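Local coordinates for protein FACT-Spt16 (Cicer arietinum, PDB 5CE6) that probably binds histones H3-H4 as the N-terminal, aminopeptidase-like domain of a histone chaperone subunit that acts in transcription, at residues 322-336 against 406-418. Residues are numbered along the deposited sequence; the frame is centred on the assembly and turned at random.
Sequences DPIQSKAYEVLLKAQ and VSLGFQNLHCENS. With ACT (acetate ion), chain C.
Asp322 divides its carboxylate between two tasks: OD1 caps the helix that starts at Pro323, while OD2 takes the backbone N-H of Glu416, in the loop that follows strand 413-414, 2.8 Å from Glu416 N to Asp322 OD2. The cap is a capping box, with Gln325 N meeting OD1 nearly along its C-O axis and Gln325 OE1 receiving Asp322 N in return. Glu416 N comes from above the carboxylate plane, 47° out of it, and a water joins OD2 to Asn417 N. With CG lodged between the backbone N and the carbonyl carbon (chi1 73°), the carboxylate folds back over the first turn, where OD1 reaches Gln325 N and OD2 is left facing Glu416 N.

The setting is the M24 metallopeptidase, or pita-bread, fold, where helices back a curved sheet; here helix 323-336 lies over strand 406-411, running nearly antiparallel to it at 151°. Leu408 and Phe410 point toward the helix, and helix 349-363 adds Val360 beside Phe410. Leu408 CD2 packs on Ala335 CB (3.7 Å), and Leu332 CD1 lies against Leu408 CG. At the edge of the Phe410 ring lie Val331 CG1 and the carbonyl oxygen of Ala328, the latter 3.5 Å from Phe410 CE2; Leu332 CB comes at the ring obliquely. Leu332 then reaches the strand backbone, placing CD1 3.8 Å from Gly409 CA. Past the corner at Asn412, Leu413 CD1 presses to 3.5 Å from Ala328 CB, a tight carbon contact.

Polar groups mark both ends of this apolar seam. Gln325 NE2 bonds to the carbonyl oxygen of Ala295, a residue of the potassium site. At the far end the Gln336 amide is held chiefly from outside, OE1 by Lys449 and NE2 by Asp431; its chain bends at chi2, and NE2 adds a weak bond of 3.4 Å to Val406 O.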
ATOM      1  N   ASP A 322      -9.140 -31.319   4.768  1.00 20.18           N
ATOM      2  CA  ASP A 322     -10.087 -32.214   4.121  1.00 17.62           C
ATOM      3  C   ASP A 322      -9.969 -32.069   2.599  1.00 22.42           C
ATOM      4  O   ASP A 322      -9.223 -31.210   2.121  1.00 20.40           O
ATOM      5  CB  ASP A 322     -11.515 -32.022   4.683  1.00 20.24           C
ATOM      6  CG  ASP A 322     -12.195 -30.738   4.229  1.00 21.58           C
ATOM      7  OD1 ASP A 322     -11.901 -30.207   3.143  1.00 20.34           O
ATOM      8  OD2 ASP A 322     -13.079 -30.264   4.981  1.00 27.32           O
ATOM      9  N   PRO A 323     -10.659 -32.921   1.828  1.00 19.42           N
ATOM     10  CA  PRO A 323     -10.446 -32.854   0.378  1.00 19.62           C
ATOM     11  C   PRO A 323     -10.833 -31.526  -0.277  1.00 22.38           C
ATOM     12  O   PRO A 323     -10.228 -31.168  -1.292  1.00 18.72           O
ATOM     13  CB  PRO A 323     -11.338 -33.975  -0.150  1.00 25.60           C
ATOM     14  CG  PRO A 323     -11.345 -34.955   0.942  1.00 24.32           C
ATOM     15  CD  PRO A 323     -11.394 -34.150   2.199  1.00 19.01           C
ATOM     16  N   ILE A 324     -11.811 -30.817   0.286  1.00 18.42           N
ATOM     17  CA  ILE A 324     -12.273 -29.576  -0.317  1.00 17.54           C
ATOM     18  C   ILE A 324     -11.266 -28.477  -0.020  1.00 20.38           C
ATOM     19  O   ILE A 324     -10.911 -27.681  -0.898  1.00 16.46           O
ATOM     20  CB  ILE A 324     -13.661 -29.182   0.208  1.00 23.16           C
ATOM     21  CG1 ILE A 324     -14.674 -30.284  -0.121  1.00 27.93           C
ATOM     22  CG2 ILE A 324     -14.105 -27.852  -0.389  1.00 21.42           C
ATOM     23  CD1 ILE A 324     -16.087 -29.983   0.316  1.00 32.72           C
ATOM     24  N   GLN A 325     -10.792 -28.448   1.223  1.00 14.93           N
ATOM     25  CA  GLN A 325      -9.786 -27.456   1.630  1.00 14.03           C
ATOM     26  C   GLN A 325      -8.507 -27.650   0.817  1.00 13.80           C
ATOM     27  O   GLN A 325      -7.879 -26.682   0.402  1.00 14.10           O
ATOM     28  CB  GLN A 325      -9.484 -27.578   3.123  1.00 14.93           C
ATOM     29  CG  GLN A 325     -10.658 -27.198   4.055  1.00 14.31           C
ATOM     30  CD  GLN A 325     -10.431 -27.630   5.489  1.00 19.38           C
ATOM     31  OE1 GLN A 325      -9.745 -28.621   5.751  1.00 19.60           O
ATOM     32  NE2 GLN A 325     -11.024 -26.895   6.435  1.00 17.42           N
ATOM     33  N   SER A 326      -8.141 -28.911   0.576  1.00 16.82           N
ATOM     34  CA  SER A 326      -6.922 -29.225  -0.148  1.00 14.48           C
ATOM     35  C   SER A 326      -7.043 -28.807  -1.602  1.00 16.71           C
ATOM     36  O   SER A 326      -6.145 -28.160  -2.148  1.00 18.35           O
ATOM     37  CB  SER A 326      -6.643 -30.734  -0.095  1.00 22.96           C
ATOM     38  OG  SER A 326      -6.409 -31.162   1.231  1.00 30.02           O
ATOM     39  N   LYS A 327      -8.146 -29.207  -2.234  1.00 16.69           N
ATOM     40  CA  LYS A 327      -8.394 -28.843  -3.626  1.00 19.49           C
ATOM     41  C   LYS A 327      -8.445 -27.328  -3.789  1.00 18.89           C
ATOM     42  O   LYS A 327      -7.822 -26.771  -4.691  1.00 17.22           O
ATOM     43  CB  LYS A 327      -9.709 -29.442  -4.132  1.00 20.15           C
ATOM     44  CG  LYS A 327     -10.049 -28.985  -5.554  1.00 21.57           C
ATOM     45  CD  LYS A 327     -11.367 -29.551  -6.076  1.00 27.93           C
ATOM     46  CE  LYS A 327     -11.656 -29.005  -7.479  1.00 32.85           C
ATOM     47  NZ  LYS A 327     -12.955 -29.457  -8.055  1.00 39.12           N
ATOM     48  N   ALA A 328      -9.197 -26.659  -2.919  1.00 13.74           N
ATOM     49  CA  ALA A 328      -9.329 -25.217  -3.030  1.00 13.03           C
ATOM     50  C   ALA A 328      -7.967 -24.541  -2.939  1.00 13.22           C
ATOM     51  O   ALA A 328      -7.698 -23.568  -3.645  1.00 13.55           O
ATOM     52  CB  ALA A 328     -10.247 -24.690  -1.950  1.00 12.90           C
ATOM     53  N   TYR A 329      -7.106 -25.042  -2.060  1.00 12.23           N
ATOM     54  CA  TYR A 329      -5.799 -24.431  -1.929  1.00 11.67           C
ATOM     55  C   TYR A 329      -4.990 -24.611  -3.207  1.00 11.82           C
ATOM     56  O   TYR A 329      -4.352 -23.669  -3.670  1.00 12.57           O
ATOM     57  CB  TYR A 329      -5.016 -24.939  -0.709  1.00 11.74           C
ATOM     58  CG  TYR A 329      -3.665 -24.273  -0.631  1.00 12.30           C
ATOM     59  CD1 TYR A 329      -2.548 -24.856  -1.207  1.00 14.20           C
ATOM     60  CD2 TYR A 329      -3.518 -23.029  -0.024  1.00 10.64           C
ATOM     61  CE1 TYR A 329      -1.335 -24.245  -1.173  1.00 14.35           C
ATOM     62  CE2 TYR A 329      -2.296 -22.400   0.001  1.00 10.84           C
ATOM     63  CZ  TYR A 329      -1.210 -23.012  -0.566  1.00 12.65           C
ATOM     64  OH  TYR A 329       0.009 -22.397  -0.536  1.00 11.30           O
ATOM     65  N   GLU A 330      -5.020 -25.815  -3.775  1.00 12.57           N
ATOM     66  CA  GLU A 330      -4.294 -26.082  -5.011  1.00 12.90           C
ATOM     67  C   GLU A 330      -4.773 -25.164  -6.124  1.00 12.72           C
ATOM     68  O   GLU A 330      -3.953 -24.609  -6.880  1.00 12.55           O
ATOM     69  CB  GLU A 330      -4.452 -27.550  -5.419  1.00 16.31           C
ATOM     70  CG  GLU A 330      -3.801 -28.509  -4.445  1.00 19.85           C
ATOM     71  CD  GLU A 330      -3.785 -29.933  -4.956  1.00 28.31           C
ATOM     72  OE1 GLU A 330      -2.684 -30.449  -5.232  1.00 38.28           O
ATOM     73  OE2 GLU A 330      -4.870 -30.533  -5.079  1.00 28.91           O
ATOM     74  N   VAL A 331      -6.092 -24.985  -6.197  1.00 12.84           N
ATOM     75  CA  VAL A 331      -6.695 -24.120  -7.213  1.00 12.82           C
ATOM     76  C   VAL A 331      -6.318 -22.653  -6.990  1.00 13.34           C
ATOM     77  O   VAL A 331      -5.972 -21.930  -7.937  1.00 12.92           O
ATOM     78  CB  VAL A 331      -8.218 -24.292  -7.263  1.00 15.57           C
ATOM     79  CG1 VAL A 331      -8.840 -23.321  -8.258  1.00 18.29           C
ATOM     80  CG2 VAL A 331      -8.572 -25.736  -7.643  1.00 15.64           C
ATOM     81  N   LEU A 332      -6.368 -22.217  -5.734  1.00 12.79           N
ATOM     82  CA  LEU A 332      -5.974 -20.844  -5.403  1.00 10.66           C
ATOM     83  C   LEU A 332      -4.532 -20.567  -5.802  1.00 10.99           C
ATOM     84  O   LEU A 332      -4.230 -19.510  -6.355  1.00 13.39           O
ATOM     85  CB  LEU A 332      -6.163 -20.562  -3.910  1.00 10.26           C
ATOM     86  CG  LEU A 332      -5.796 -19.118  -3.536  1.00  9.57           C
ATOM     87  CD1 LEU A 332      -6.776 -18.171  -4.222  1.00 12.52           C
ATOM     88  CD2 LEU A 332      -5.854 -18.935  -2.021  1.00 12.41           C
ATOM     89  N   LEU A 333      -3.636 -21.501  -5.500  1.00 11.97           N
ATOM     90  CA  LEU A 333      -2.235 -21.342  -5.875  1.00 13.76           C
ATOM     91  C   LEU A 333      -2.054 -21.207  -7.392  1.00 12.88           C
ATOM     92  O   LEU A 333      -1.314 -20.333  -7.866  1.00 11.67           O
ATOM     93  CB  LEU A 333      -1.402 -22.505  -5.314  1.00 11.84           C
ATOM     94  CG  LEU A 333       0.071 -22.555  -5.728  1.00 12.79           C
ATOM     95  CD1 LEU A 333       0.798 -21.269  -5.348  1.00 12.86           C
ATOM     96  CD2 LEU A 333       0.731 -23.747  -5.071  1.00 19.56           C
ATOM     97  N   LYS A 334      -2.733 -22.058  -8.149  1.00 15.11           N
ATOM     98  CA  LYS A 334      -2.628 -22.037  -9.608  1.00 14.11           C
ATOM     99  C   LYS A 334      -3.205 -20.723 -10.145  1.00 15.22           C
ATOM    100  O   LYS A 334      -2.669 -20.130 -11.085  1.00 13.13           O
ATOM    101  CB  LYS A 334      -3.355 -23.255 -10.191  1.00 13.02           C
ATOM    102  CG  LYS A 334      -3.270 -23.415 -11.695  1.00 18.05           C
ATOM    103  CD  LYS A 334      -3.961 -24.722 -12.100  1.00 20.95           C
ATOM    104  CE  LYS A 334      -4.038 -24.887 -13.607  1.00 31.49           C
ATOM    105  NZ  LYS A 334      -4.650 -26.210 -13.950  1.00 32.72           N
ATOM    106  N   ALA A 335      -4.283 -20.255  -9.521  1.00 11.96           N
ATOM    107  CA  ALA A 335      -4.893 -18.992  -9.922  1.00 11.65           C
ATOM    108  C   ALA A 335      -3.989 -17.805  -9.613  1.00 10.58           C
ATOM    109  O   ALA A 335      -3.861 -16.882 -10.426  1.00 12.55           O
ATOM    110  CB  ALA A 335      -6.255 -18.818  -9.268  1.00 13.18           C
ATOM    111  N   GLN A 336      -3.378 -17.812  -8.429  1.00 10.24           N
ATOM    112  CA  GLN A 336      -2.473 -16.727  -8.058  1.00 10.89           C
ATOM    113  C   GLN A 336      -1.274 -16.682  -8.995  1.00 13.35           C
ATOM    114  O   GLN A 336      -0.834 -15.608  -9.409  1.00 12.92           O
ATOM    115  CB  GLN A 336      -1.987 -16.875  -6.612  1.00 10.12           C
ATOM    116  CG  GLN A 336      -1.324 -15.578  -6.064  1.00 11.68           C
ATOM    117  CD  GLN A 336      -0.035 -15.832  -5.296  1.00 12.75           C
ATOM    118  OE1 GLN A 336       0.528 -16.922  -5.345  1.00 12.27           O
ATOM    119  NE2 GLN A 336       0.443 -14.808  -4.585  1.00  9.56           N
ATOM    120  N   VAL A 406       0.178  -8.903  -5.122  1.00 11.05           N
ATOM    121  CA  VAL A 406      -0.739  -9.835  -5.747  1.00  7.25           C
ATOM    122  C   VAL A 406      -1.295 -10.713  -4.646  1.00  9.42           C
ATOM    123  O   VAL A 406      -0.623 -11.617  -4.155  1.00 10.65           O
ATOM    124  CB  VAL A 406      -0.045 -10.696  -6.818  1.00  8.98           C
ATOM    125  CG1 VAL A 406      -1.031 -11.676  -7.447  1.00 12.99           C
ATOM    126  CG2 VAL A 406       0.573  -9.799  -7.891  1.00 10.60           C
ATOM    127  N   SER A 407      -2.538 -10.428  -4.272  1.00  9.32           N
ATOM    128  CA  SER A 407      -3.144 -10.996  -3.079  1.00  7.07           C
ATOM    129  C   SER A 407      -4.504 -11.514  -3.510  1.00  7.40           C
ATOM    130  O   SER A 407      -5.382 -10.745  -3.902  1.00  9.87           O
ATOM    131  CB  SER A 407      -3.265  -9.911  -1.992  1.00 11.14           C
ATOM    132  OG  SER A 407      -3.916 -10.388  -0.808  1.00 10.36           O
ATOM    133  N   LEU A 408      -4.647 -12.834  -3.484  1.00  8.16           N
ATOM    134  CA  LEU A 408      -5.816 -13.486  -4.044  1.00 10.56           C
ATOM    135  C   LEU A 408      -6.340 -14.523  -3.054  1.00  9.24           C
ATOM    136  O   LEU A 408      -5.557 -15.253  -2.424  1.00  9.82           O
ATOM    137  CB  LEU A 408      -5.424 -14.165  -5.365  1.00  8.43           C
ATOM    138  CG  LEU A 408      -6.570 -14.794  -6.157  1.00 11.05           C
ATOM    139  CD1 LEU A 408      -7.468 -13.717  -6.739  1.00 13.37           C
ATOM    140  CD2 LEU A 408      -6.027 -15.705  -7.259  1.00 11.56           C
ATOM    141  N   GLY A 409      -7.658 -14.577  -2.889  1.00  9.25           N
ATOM    142  CA  GLY A 409      -8.224 -15.500  -1.931  1.00  9.92           C
ATOM    143  C   GLY A 409      -9.524 -16.155  -2.330  1.00 10.47           C
ATOM    144  O   GLY A 409     -10.135 -15.824  -3.351  1.00 10.68           O
ATOM    145  N   PHE A 410      -9.940 -17.119  -1.515  1.00 12.84           N
ATOM    146  CA  PHE A 410     -11.282 -17.672  -1.594  1.00 11.70           C
ATOM    147  C   PHE A 410     -11.973 -17.307  -0.301  1.00 12.03           C
ATOM    148  O   PHE A 410     -11.417 -17.539   0.776  1.00 12.38           O
ATOM    149  CB  PHE A 410     -11.238 -19.193  -1.713  1.00 11.44           C
ATOM    150  CG  PHE A 410     -11.065 -19.698  -3.114  1.00 13.77           C
ATOM    151  CD1 PHE A 410     -11.972 -19.355  -4.106  1.00 12.13           C
ATOM    152  CD2 PHE A 410      -9.997 -20.538  -3.434  1.00 13.22           C
ATOM    153  CE1 PHE A 410     -11.820 -19.849  -5.409  1.00 15.03           C
ATOM    154  CE2 PHE A 410      -9.832 -21.034  -4.721  1.00 12.04           C
ATOM    155  CZ  PHE A 410     -10.738 -20.684  -5.716  1.00 15.87           C
ATOM    156  N   GLN A 411     -13.176 -16.746  -0.403  1.00 12.54           N
ATOM    157  CA  GLN A 411     -13.935 -16.328   0.786  1.00 14.22           C
ATOM    158  C   GLN A 411     -15.156 -17.192   1.007  1.00 12.76           C
ATOM    159  O   GLN A 411     -15.977 -17.354   0.102  1.00 14.93           O
ATOM    160  CB  GLN A 411     -14.404 -14.874   0.654  1.00 16.48           C
ATOM    161  CG  GLN A 411     -13.430 -13.975  -0.057  1.00 35.29           C
ATOM    162  CD  GLN A 411     -13.921 -12.548  -0.145  1.00 32.76           C
ATOM    163  OE1 GLN A 411     -14.341 -12.085  -1.209  1.00 30.37           O
ATOM    164  NE2 GLN A 411     -13.865 -11.837   0.973  1.00 30.57           N
ATOM    165  N   ASN A 412     -15.277 -17.729   2.218  1.00 12.99           N
ATOM    166  CA  ASN A 412     -16.462 -18.485   2.642  1.00 14.02           C
ATOM    167  C   ASN A 412     -16.760 -19.750   1.837  1.00 17.72           C
ATOM    168  O   ASN A 412     -17.909 -20.028   1.472  1.00 17.97           O
ATOM    169  CB  ASN A 412     -17.703 -17.585   2.732  1.00 14.53           C
ATOM    170  CG  ASN A 412     -17.509 -16.422   3.683  1.00 18.72           C
ATOM    171  OD1 ASN A 412     -16.840 -16.550   4.710  1.00 17.22           O
ATOM    172  ND2 ASN A 412     -18.088 -15.277   3.342  1.00 22.94           N
ATOM    173  N   LEU A 413     -15.716 -20.522   1.561  1.00 13.54           N
ATOM    174  CA  LEU A 413     -15.920 -21.880   1.084  1.00 15.16           C
ATOM    175  C   LEU A 413     -16.498 -22.707   2.222  1.00 15.62           C
ATOM    176  O   LEU A 413     -16.384 -22.340   3.393  1.00 17.60           O
ATOM    177  CB  LEU A 413     -14.600 -22.483   0.618  1.00 15.90           C
ATOM    178  CG  LEU A 413     -13.955 -21.813  -0.591  1.00 21.16           C
ATOM    179  CD1 LEU A 413     -12.570 -22.377  -0.795  1.00 19.99           C
ATOM    180  CD2 LEU A 413     -14.810 -22.052  -1.828  1.00 24.99           C
ATOM    181  N   HIS A 414     -17.138 -23.823   1.886  1.00 18.09           N
ATOM    182  CA  HIS A 414     -17.631 -24.733   2.907  1.00 19.33           C
ATOM    183  C   HIS A 414     -16.791 -26.007   2.928  1.00 22.24           C
ATOM    184  O   HIS A 414     -16.586 -26.635   1.887  1.00 21.72           O
ATOM    185  CB  HIS A 414     -19.105 -25.058   2.660  1.00 19.91           C
ATOM    186  CG  HIS A 414     -20.023 -23.911   2.939  1.00 28.56           C
ATOM    187  ND1 HIS A 414     -21.057 -23.989   3.847  1.00 35.76           N
ATOM    188  CD2 HIS A 414     -20.047 -22.650   2.446  1.00 28.73           C
ATOM    189  CE1 HIS A 414     -21.689 -22.829   3.891  1.00 38.89           C
ATOM    190  NE2 HIS A 414     -21.094 -21.999   3.053  1.00 30.84           N
ATOM    191  N   CYS A 415     -16.291 -26.372   4.108  1.00 18.47           N
ATOM    192  CA  CYS A 415     -15.474 -27.570   4.244  1.00 21.16           C
ATOM    193  C   CYS A 415     -16.353 -28.809   4.217  1.00 23.68           C
ATOM    194  O   CYS A 415     -17.583 -28.724   4.234  1.00 23.94           O
ATOM    195  CB  CYS A 415     -14.624 -27.534   5.522  1.00 19.84           C
ATOM    196  SG  CYS A 415     -15.517 -27.790   7.063  1.00 27.24           S
ATOM    197  N   GLU A 416     -15.714 -29.967   4.178  1.00 21.16           N
ATOM    198  CA  GLU A 416     -16.445 -31.212   4.056  1.00 22.28           C
ATOM    199  C   GLU A 416     -17.310 -31.514   5.271  1.00 22.82           C
ATOM    200  O   GLU A 416     -18.528 -31.681   5.149  1.00 31.86           O
ATOM    201  CB  GLU A 416     -15.480 -32.363   3.776  1.00 27.87           C
ATOM    202  CG  GLU A 416     -16.182 -33.686   3.608  1.00 28.74           C
ATOM    203  CD  GLU A 416     -15.356 -34.668   2.807  1.00 25.38           C
ATOM    204  OE1 GLU A 416     -15.152 -35.791   3.303  1.00 34.05           O
ATOM    205  OE2 GLU A 416     -14.907 -34.303   1.698  1.00 31.51           O
ATOM    206  N   ASN A 417     -16.693 -31.604   6.443  1.00 25.56           N
ATOM    207  CA  ASN A 417     -17.460 -31.890   7.650  1.00 31.95           C
ATOM    208  C   ASN A 417     -17.996 -30.602   8.239  1.00 26.24           C
ATOM    209  O   ASN A 417     -17.251 -29.828   8.835  1.00 26.63           O
ATOM    210  CB  ASN A 417     -16.618 -32.627   8.690  1.00 46.14           C
ATOM    211  CG  ASN A 417     -17.374 -32.857   9.994  1.00 58.13           C
ATOM    212  OD1 ASN A 417     -18.595 -33.034  10.002  1.00 53.80           O
ATOM    213  ND2 ASN A 417     -16.648 -32.841  11.106  1.00 63.97           N
ATOM    214  N   SER A 418     -19.294 -30.377   8.077  1.00 28.06           N
ATOM    215  CA  SER A 418     -19.895 -29.109   8.468  1.00 28.95           C
ATOM    216  C   SER A 418     -20.052 -28.964   9.986  1.00 30.15           C
ATOM    217  O   SER A 418     -20.400 -27.893  10.483  1.00 24.61           O
ATOM    218  CB  SER A 418     -21.223 -28.906   7.739  1.00 33.55           C
ATOM    219  OG  SER A 418     -22.067 -30.035   7.889  1.00 31.15           O
TER
HETATM  220  C   ACT C 502      -7.597  -8.985  -1.648  1.00 37.51           C
HETATM  221  O   ACT C 502      -7.167  -8.794  -2.816  1.00 23.10           O
HETATM  222  OXT ACT C 502      -6.962  -9.804  -0.935  1.00 38.85           O
HETATM  223  CH3 ACT C 502      -8.794  -8.246  -1.119  1.00 31.06           C
HETATM  224  O   HOH W   1     -13.906 -31.378   7.432  1.00 30.96           O